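Local atomic coordinates of LPP20 lipofamily protein (PDB entry 4KZS), a protein that is of unknown function but is secreted by the pathogen Helicobacter pylori and may be connected with the Tol-Pal system of the outer membrane. Residues Gln108-Lys113 against Glu151-Ala156; Ala42-Val47 against Val99-Asn104. All coordinates share one frame; numbering follows the deposited sequence.

Contact 1 (Gln108-Lys113 against Glu151-Ala156)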
ATOM      1  N   GLN A 108     -19.360  -4.733  11.213  1.00 42.74           N
ATOM      2  CA  GLN A 108     -18.497  -4.886  12.346  1.00 50.47           C
ATOM      3  C   GLN A 108     -17.189  -5.362  11.789  1.00 42.55           C
ATOM      4  O   GLN A 108     -16.136  -4.890  12.183  1.00 41.97           O
ATOM      5  CB  GLN A 108     -19.047  -5.866  13.408  1.00 63.68           C
ATOM      6  CG  GLN A 108     -20.400  -5.468  14.022  1.00 89.19           C
ATOM      7  CD  GLN A 108     -20.486  -4.014  14.526  1.00119.59           C
ATOM      8  OE1 GLN A 108     -19.636  -3.558  15.306  1.00143.32           O
ATOM      9  NE2 GLN A 108     -21.537  -3.289  14.100  1.00123.29           N
ATOM     10  N   GLY A 109     -17.228  -6.269  10.842  1.00 36.83           N
ATOM     11  CA  GLY A 109     -15.946  -6.714  10.264  1.00 38.90           C
ATOM     12  C   GLY A 109     -15.177  -5.614   9.533  1.00 43.08           C
ATOM     13  O   GLY A 109     -13.957  -5.724   9.365  1.00 42.75           O
ATOM     14  N   LEU A 110     -15.860  -4.549   9.087  1.00 41.18           N
ATOM     15  CA  LEU A 110     -15.173  -3.446   8.411  1.00 42.23           C
ATOM     16  C   LEU A 110     -14.571  -2.532   9.444  1.00 48.00           C
ATOM     17  O   LEU A 110     -13.462  -2.035   9.260  1.00 56.62           O
ATOM     18  CB  LEU A 110     -16.111  -2.652   7.503  1.00 40.39           C
ATOM     19  CG  LEU A 110     -16.315  -3.287   6.130  1.00 39.51           C
ATOM     20  CD1 LEU A 110     -17.200  -2.421   5.255  1.00 40.24           C
ATOM     21  CD2 LEU A 110     -14.966  -3.506   5.492  1.00 38.41           C
ATOM     22  N   ARG A 111     -15.306  -2.340  10.536  1.00 46.08           N
ATOM     23  CA  ARG A 111     -14.859  -1.591  11.688  1.00 49.03           C
ATOM     24  C   ARG A 111     -13.572  -2.238  12.165  1.00 52.55           C
ATOM     25  O   ARG A 111     -12.614  -1.566  12.565  1.00 56.16           O
ATOM     26  CB  ARG A 111     -15.954  -1.629  12.755  1.00 55.41           C
ATOM     27  CG  ARG A 111     -15.539  -1.344  14.181  1.00 76.21           C
ATOM     28  CD  ARG A 111     -16.553  -1.959  15.150  1.00 93.59           C
ATOM     29  NE  ARG A 111     -17.735  -1.110  15.299  1.00 90.28           N
ATOM     30  CZ  ARG A 111     -17.771  -0.070  16.119  1.00 93.50           C
ATOM     31  NH1 ARG A 111     -16.693   0.211  16.842  1.00 87.43           N
ATOM     32  NH2 ARG A 111     -18.867   0.681  16.218  1.00 97.68           N
ATOM     33  N   ASP A 112     -13.511  -3.557  12.059  1.00 45.60           N
ATOM     34  CA  ASP A 112     -12.360  -4.254  12.585  1.00 47.03           C
ATOM     35  C   ASP A 112     -11.117  -4.130  11.726  1.00 49.37           C
ATOM     36  O   ASP A 112     -10.031  -3.932  12.259  1.00 52.14           O
ATOM     37  CB  ASP A 112     -12.689  -5.718  12.874  1.00 52.92           C
ATOM     38  CG  ASP A 112     -13.782  -5.885  13.943  1.00 67.82           C
ATOM     39  OD1 ASP A 112     -14.144  -4.910  14.656  1.00 79.73           O
ATOM     40  OD2 ASP A 112     -14.295  -7.012  14.078  1.00 78.83           O
ATOM     41  N   LYS A 113     -11.271  -4.288  10.411  1.00 50.41           N
ATOM     42  CA  LYS A 113     -10.157  -4.198   9.471  1.00 50.46           C
ATOM     43  C   LYS A 113      -9.680  -2.728   9.501  1.00 49.68           C
ATOM     44  O   LYS A 113      -8.494  -2.448   9.402  1.00 49.46           O
ATOM     45  CB  LYS A 113     -10.611  -4.628   8.068  1.00 60.26           C
ATOM     46  CG  LYS A 113      -9.514  -4.800   7.014  1.00 78.40           C
ATOM     47  CD  LYS A 113     -10.091  -5.312   5.680  1.00 92.63           C
ATOM     48  CE  LYS A 113      -9.049  -5.439   4.559  1.00 92.00           C
ATOM     49  NZ  LYS A 113      -8.002  -6.454   4.857  1.00 88.93           N
ATOM     50  N   GLU A 151     -13.381   3.604   5.441  1.00 40.14           N
ATOM     51  CA  GLU A 151     -13.992   4.612   6.323  1.00 49.02           C
ATOM     52  C   GLU A 151     -15.164   5.313   5.695  1.00 53.23           C
ATOM     53  O   GLU A 151     -16.118   5.683   6.392  1.00 55.57           O
ATOM     54  CB  GLU A 151     -12.982   5.633   6.748  1.00 49.48           C
ATOM     55  CG  GLU A 151     -13.604   6.872   7.308  1.00 56.60           C
ATOM     56  CD  GLU A 151     -12.560   7.901   7.611  1.00 67.40           C
ATOM     57  OE1 GLU A 151     -11.786   7.673   8.574  1.00 83.54           O
ATOM     58  OE2 GLU A 151     -12.528   8.926   6.892  1.00 64.02           O
ATOM     59  N   ARG A 152     -15.092   5.506   4.379  1.00 57.96           N
ATOM     60  CA  ARG A 152     -16.196   6.130   3.671  1.00 67.13           C
ATOM     61  C   ARG A 152     -17.443   5.278   3.893  1.00 69.96           C
ATOM     62  O   ARG A 152     -18.486   5.794   4.311  1.00 68.80           O
ATOM     63  CB  ARG A 152     -15.897   6.301   2.183  1.00 72.67           C
ATOM     64  CG  ARG A 152     -16.376   7.648   1.659  1.00 74.79           C
ATOM     65  CD  ARG A 152     -16.125   7.861   0.171  1.00 89.58           C
ATOM     66  NE  ARG A 152     -14.947   7.160  -0.346  1.00 82.13           N
ATOM     67  CZ  ARG A 152     -14.873   6.618  -1.567  1.00 95.80           C
ATOM     68  NH1 ARG A 152     -15.904   6.675  -2.430  1.00 89.96           N
ATOM     69  NH2 ARG A 152     -13.757   6.000  -1.934  1.00 98.61           N
ATOM     70  N   ILE A 153     -17.309   3.969   3.667  1.00 61.92           N
ATOM     71  CA  ILE A 153     -18.395   3.052   3.945  1.00 57.91           C
ATOM     72  C   ILE A 153     -18.924   3.202   5.363  1.00 60.32           C
ATOM     73  O   ILE A 153     -20.136   3.407   5.563  1.00 58.69           O
ATOM     74  CB  ILE A 153     -17.960   1.612   3.749  1.00 55.02           C
ATOM     75  CG1 ILE A 153     -17.388   1.480   2.345  1.00 57.57           C
ATOM     76  CG2 ILE A 153     -19.148   0.696   3.991  1.00 54.70           C
ATOM     77  CD1 ILE A 153     -16.958   0.090   1.981  1.00 53.41           C
ATOM     78  N   LEU A 154     -18.019   3.106   6.343  1.00 58.13           N
ATOM     79  CA  LEU A 154     -18.428   3.118   7.750  1.00 56.60           C
ATOM     80  C   LEU A 154     -19.215   4.371   8.093  1.00 63.66           C
ATOM     81  O   LEU A 154     -20.261   4.277   8.733  1.00 61.66           O
ATOM     82  CB  LEU A 154     -17.230   2.970   8.665  1.00 61.20           C
ATOM     83  CG  LEU A 154     -16.663   1.561   8.609  1.00 71.69           C
ATOM     84  CD1 LEU A 154     -15.434   1.397   9.485  1.00 64.88           C
ATOM     85  CD2 LEU A 154     -17.754   0.608   9.036  1.00 73.07           C
ATOM     86  N   LYS A 155     -18.736   5.540   7.641  1.00 66.47           N
ATOM     87  CA  LYS A 155     -19.436   6.805   7.912  1.00 61.82           C
ATOM     88  C   LYS A 155     -20.766   6.823   7.230  1.00 60.92           C
ATOM     89  O   LYS A 155     -21.743   7.289   7.809  1.00 73.69           O
ATOM     90  CB  LYS A 155     -18.617   8.054   7.534  1.00 63.30           C
ATOM     91  CG  LYS A 155     -17.439   8.290   8.476  1.00 66.38           C
ATOM     92  CD  LYS A 155     -17.077   9.747   8.712  1.00 59.71           C
ATOM     93  CE  LYS A 155     -16.269  10.316   7.555  1.00 65.48           C
ATOM     94  NZ  LYS A 155     -15.392  11.433   8.026  1.00 66.52           N
ATOM     95  N   ALA A 156     -20.829   6.277   6.021  1.00 61.21           N
ATOM     96  CA  ALA A 156     -22.112   6.164   5.319  1.00 63.30           C
ATOM     97  C   ALA A 156     -23.122   5.278   6.014  1.00 65.03           C
ATOM     98  O   ALA A 156     -24.281   5.276   5.624  1.00 83.77           O
ATOM     99  CB  ALA A 156     -21.925   5.689   3.894  1.00 63.76           C
TER

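Contact 2 (Ala42-Val47 against Val99-Asn104)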
ATOM      1  N   ALA A  42     -19.522  -8.943  -4.610  1.00 58.08           N
ATOM      2  CA  ALA A  42     -20.027  -8.138  -5.749  1.00 55.90           C
ATOM      3  C   ALA A  42     -21.369  -7.607  -5.429  1.00 49.44           C
ATOM      4  O   ALA A  42     -21.705  -6.486  -5.777  1.00 59.80           O
ATOM      5  CB  ALA A  42     -20.113  -8.974  -7.017  1.00 58.99           C
ATOM      6  N   SER A  43     -22.147  -8.416  -4.732  1.00 48.69           N
ATOM      7  CA  SER A  43     -23.498  -8.028  -4.419  1.00 50.84           C
ATOM      8  C   SER A  43     -23.513  -6.997  -3.290  1.00 60.68           C
ATOM      9  O   SER A  43     -24.342  -6.074  -3.299  1.00 68.05           O
ATOM     10  CB  SER A  43     -24.310  -9.274  -4.068  1.00 48.56           C
ATOM     11  OG  SER A  43     -25.418  -8.931  -3.245  1.00 55.43           O
ATOM     12  N   ILE A  44     -22.612  -7.161  -2.307  1.00 61.07           N
ATOM     13  CA  ILE A  44     -22.489  -6.180  -1.239  1.00 48.11           C
ATOM     14  C   ILE A  44     -21.912  -4.861  -1.779  1.00 52.31           C
ATOM     15  O   ILE A  44     -22.385  -3.788  -1.382  1.00 51.82           O
ATOM     16  CB  ILE A  44     -21.597  -6.659  -0.115  1.00 48.70           C
ATOM     17  CG1 ILE A  44     -22.078  -7.996   0.478  1.00 44.99           C
ATOM     18  CG2 ILE A  44     -21.578  -5.626   0.992  1.00 51.11           C
ATOM     19  CD1 ILE A  44     -21.004  -8.612   1.348  1.00 30.65           C
ATOM     20  N   SER A  45     -20.905  -4.903  -2.671  1.00 51.51           N
ATOM     21  CA  SER A  45     -20.380  -3.641  -3.215  1.00 50.20           C
ATOM     22  C   SER A  45     -21.563  -2.756  -3.617  1.00 60.12           C
ATOM     23  O   SER A  45     -21.726  -1.654  -3.069  1.00 58.38           O
ATOM     24  CB  SER A  45     -19.463  -3.872  -4.392  1.00 60.95           C
ATOM     25  OG  SER A  45     -18.241  -4.469  -4.005  1.00 63.52           O
ATOM     26  N   VAL A  46     -22.422  -3.272  -4.514  1.00 60.59           N
ATOM     27  CA  VAL A  46     -23.678  -2.598  -4.945  1.00 58.70           C
ATOM     28  C   VAL A  46     -24.483  -1.958  -3.820  1.00 55.98           C
ATOM     29  O   VAL A  46     -24.597  -0.744  -3.767  1.00 67.88           O
ATOM     30  CB  VAL A  46     -24.606  -3.554  -5.750  1.00 62.12           C
ATOM     31  CG1 VAL A  46     -26.023  -2.997  -5.873  1.00 59.03           C
ATOM     32  CG2 VAL A  46     -24.007  -3.886  -7.113  1.00 53.10           C
ATOM     33  N   VAL A  47     -25.040  -2.765  -2.926  1.00 55.15           N
ATOM     34  CA  VAL A  47     -25.770  -2.228  -1.758  1.00 52.65           C
ATOM     35  C   VAL A  47     -24.990  -1.123  -1.045  1.00 53.01           C
ATOM     36  O   VAL A  47     -25.567  -0.188  -0.521  1.00 63.42           O
ATOM     37  CB  VAL A  47     -26.151  -3.372  -0.748  1.00 48.94           C
ATOM     38  CG1 VAL A  47     -26.176  -2.918   0.700  1.00 41.67           C
ATOM     39  CG2 VAL A  47     -27.498  -3.969  -1.088  1.00 50.15           C
ATOM     40  N   VAL A  99     -24.332 -18.448  -0.260  1.00 34.78           N
ATOM     41  CA  VAL A  99     -23.738 -17.951   0.953  1.00 32.98           C
ATOM     42  C   VAL A  99     -24.423 -16.678   1.266  1.00 33.69           C
ATOM     43  O   VAL A  99     -25.049 -16.088   0.418  1.00 37.23           O
ATOM     44  CB  VAL A  99     -22.254 -17.599   0.805  1.00 35.72           C
ATOM     45  CG1 VAL A  99     -21.450 -18.821   0.489  1.00 35.64           C
ATOM     46  CG2 VAL A  99     -22.063 -16.652  -0.339  1.00 37.75           C
ATOM     47  N   ARG A 100     -24.370 -16.294   2.533  1.00 38.49           N
ATOM     48  CA  ARG A 100     -24.929 -15.039   2.973  1.00 36.06           C
ATOM     49  C   ARG A 100     -24.161 -14.514   4.152  1.00 38.34           C
ATOM     50  O   ARG A 100     -23.335 -15.236   4.780  1.00 42.55           O
ATOM     51  CB  ARG A 100     -26.364 -15.241   3.367  1.00 37.48           C
ATOM     52  CG  ARG A 100     -26.527 -16.156   4.558  1.00 38.57           C
ATOM     53  CD  ARG A 100     -27.988 -16.229   4.915  1.00 43.67           C
ATOM     54  NE  ARG A 100     -28.185 -16.861   6.221  1.00 54.31           N
ATOM     55  CZ  ARG A 100     -29.345 -16.822   6.890  1.00 58.01           C
ATOM     56  NH1 ARG A 100     -30.414 -16.224   6.381  1.00 58.44           N
ATOM     57  NH2 ARG A 100     -29.450 -17.399   8.054  1.00 51.47           N
ATOM     58  N   ILE A 101     -24.424 -13.257   4.484  1.00 37.57           N
ATOM     59  CA  ILE A 101     -23.782 -12.664   5.653  1.00 37.63           C
ATOM     60  C   ILE A 101     -24.662 -11.614   6.165  1.00 38.74           C
ATOM     61  O   ILE A 101     -25.293 -10.907   5.383  1.00 41.65           O
ATOM     62  CB  ILE A 101     -22.449 -12.004   5.316  1.00 37.40           C
ATOM     63  CG1 ILE A 101     -21.744 -11.580   6.595  1.00 35.00           C
ATOM     64  CG2 ILE A 101     -22.618 -10.820   4.333  1.00 29.85           C
ATOM     65  CD1 ILE A 101     -20.232 -11.394   6.428  1.00 32.79           C
ATOM     66  N   ASN A 102     -24.707 -11.541   7.490  1.00 46.03           N
ATOM     67  CA  ASN A 102     -25.438 -10.536   8.232  1.00 46.65           C
ATOM     68  C   ASN A 102     -24.914  -9.135   7.925  1.00 43.68           C
ATOM     69  O   ASN A 102     -23.741  -8.870   8.020  1.00 50.51           O
ATOM     70  CB  ASN A 102     -25.242 -10.837   9.698  1.00 46.66           C
ATOM     71  CG  ASN A 102     -26.019  -9.901  10.567  1.00 55.39           C
ATOM     72  OD1 ASN A 102     -25.580  -8.785  10.840  1.00 64.81           O
ATOM     73  ND2 ASN A 102     -27.178 -10.345  11.015  1.00 53.77           N
ATOM     74  N   GLN A 103     -25.770  -8.231   7.535  1.00 47.34           N
ATOM     75  CA  GLN A 103     -25.302  -6.891   7.250  1.00 51.68           C
ATOM     76  C   GLN A 103     -24.554  -6.281   8.393  1.00 54.50           C
ATOM     77  O   GLN A 103     -23.495  -5.663   8.177  1.00 73.81           O
ATOM     78  CB  GLN A 103     -26.435  -5.987   6.826  1.00 59.89           C
ATOM     79  CG  GLN A 103     -26.697  -6.143   5.349  1.00 75.84           C
ATOM     80  CD  GLN A 103     -27.679  -5.132   4.820  1.00 87.27           C
ATOM     81  OE1 GLN A 103     -28.902  -5.297   4.968  1.00 93.80           O
ATOM     82  NE2 GLN A 103     -27.153  -4.074   4.194  1.00 76.60           N
ATOM     83  N   ASN A 104     -25.050  -6.469   9.607  1.00 45.50           N
ATOM     84  CA  ASN A 104     -24.364  -5.875  10.742  1.00 46.31           C
ATOM     85  C   ASN A 104     -23.009  -6.531  11.045  1.00 43.90           C
ATOM     86  O   ASN A 104     -22.020  -5.846  11.307  1.00 43.81           O
ATOM     87  CB  ASN A 104     -25.293  -5.743  11.956  1.00 54.51           C
ATOM     88  CG  ASN A 104     -26.449  -4.766  11.689  1.00 64.13           C
ATOM     89  OD1 ASN A 104     -26.241  -3.674  11.127  1.00 64.37           O
ATOM     90  ND2 ASN A 104     -27.681  -5.160  12.069  1.00 75.93           N
TER

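Contact 1 (Gln108-Lys113 against Glu151-Ala156)
Leu154 sets its forked end against the facing helix at Leu110 and Arg111. Its CD1 lies 3.8 Å from Arg111 CA. Its CD2 lies 4.0 Å from Leu110 CB. One methyl therefore rests on the Arg111 backbone, while the other meets the root of the Leu110 side chain. The Arg111-Leu154 pair has the nearest CA atoms across the contact, 7.1 Å apart. Leu110 points back toward the helix of Ile153. Its CG stands anti to the carbonyl carbon (chi1 -82°), and CD1 reaches two branches of Ile153. Leu110 CD1 is 3.9 Å from Ile153 CG2 and 4.1 Å from Ile153 CD1, and the two side chains cross at about a right angle. These three aliphatic residues are buried and form the close-packed part. No hydrogen bond joins the segments. Ile153 also touches Val48 of helix 29-53, which extends the apolar layer. The looser side begins at Arg111, which is partly exposed. Its backbone and CB meet Leu154, but the rest of its chain leads away to Val159 and Pro160. The axes of the two segments come within 10.0 Å, with 137° between their directions. They are steeply inclined and run more antiparallel than parallel. This is side-to-side packing between helices 103-121 and 135-157, consistent with the three-helix bundle of this protein.

Contact 2 (Ala42-Val47 against Val99-Asn104)
The side-chain amide of Gln103 is the flat group that meets Val47. Val47 CG1 approaches at the nitrogen end, 3.8 Å from Gln103 NE2. The methyl sits at a slant to the amide plane, neither squarely over the face nor at the edge. The amide oxygen, Gln103 OE1, lies farther from this methyl. The Gln103 chain runs extended beyond CG (chi2 -172°), which carries the amide out to the valine although the side chain does not start in that direction. The contact is van der Waals in kind, and the two side chains cross obliquely. Gln103 and Val47 are both partly exposed, and both also touch Leu20.

Ile44 and Ile101 make the second, wholly apolar touch. Ile44 CD1 is 4.0 Å from Ile101 CG2, and the side chains meet at about a right angle. Both residues are buried. The second torsion of Ile44 is extended (chi2 166°), which carries its CD1 across to the strand. The two touches are thin and bury 93 Å² in all, with no hydrogen bond between the segments.

Asn102 ends the strand as the N-cap of helix 103-121, and its OD1 accepts a hydrogen bond from Leu105 N. Through Ile44, which touches both Ile101 and Leu20 of strand 19-26, helix 29-53 packs on one face of the antiparallel sheet, at the point where strand 94-102 gives way to helix 103-121. Strand 94-102 is the middle strand, between 19-26 and 84-91.

Overall arrangement
Both contacts use helix 103-121. Contact 2 takes its first two residues, where it leaves the sheet, and contact 1 a segment slightly further along. Their centres lie 13 Å apart, and they do not otherwise touch. Contact 1 is the larger, with 175 Å² against 93 Å². It is also the more buried, with three of four touching residues buried against two of four. It joins helix to helix through aliphatic side chains. Contact 2 joins a helix to the end of a strand and the start of the helix that follows; it pairs one buried apolar touch with a partly exposed one involving an amide. Helix 29-53 supplies one segment of contact 2 and also borders contact 1.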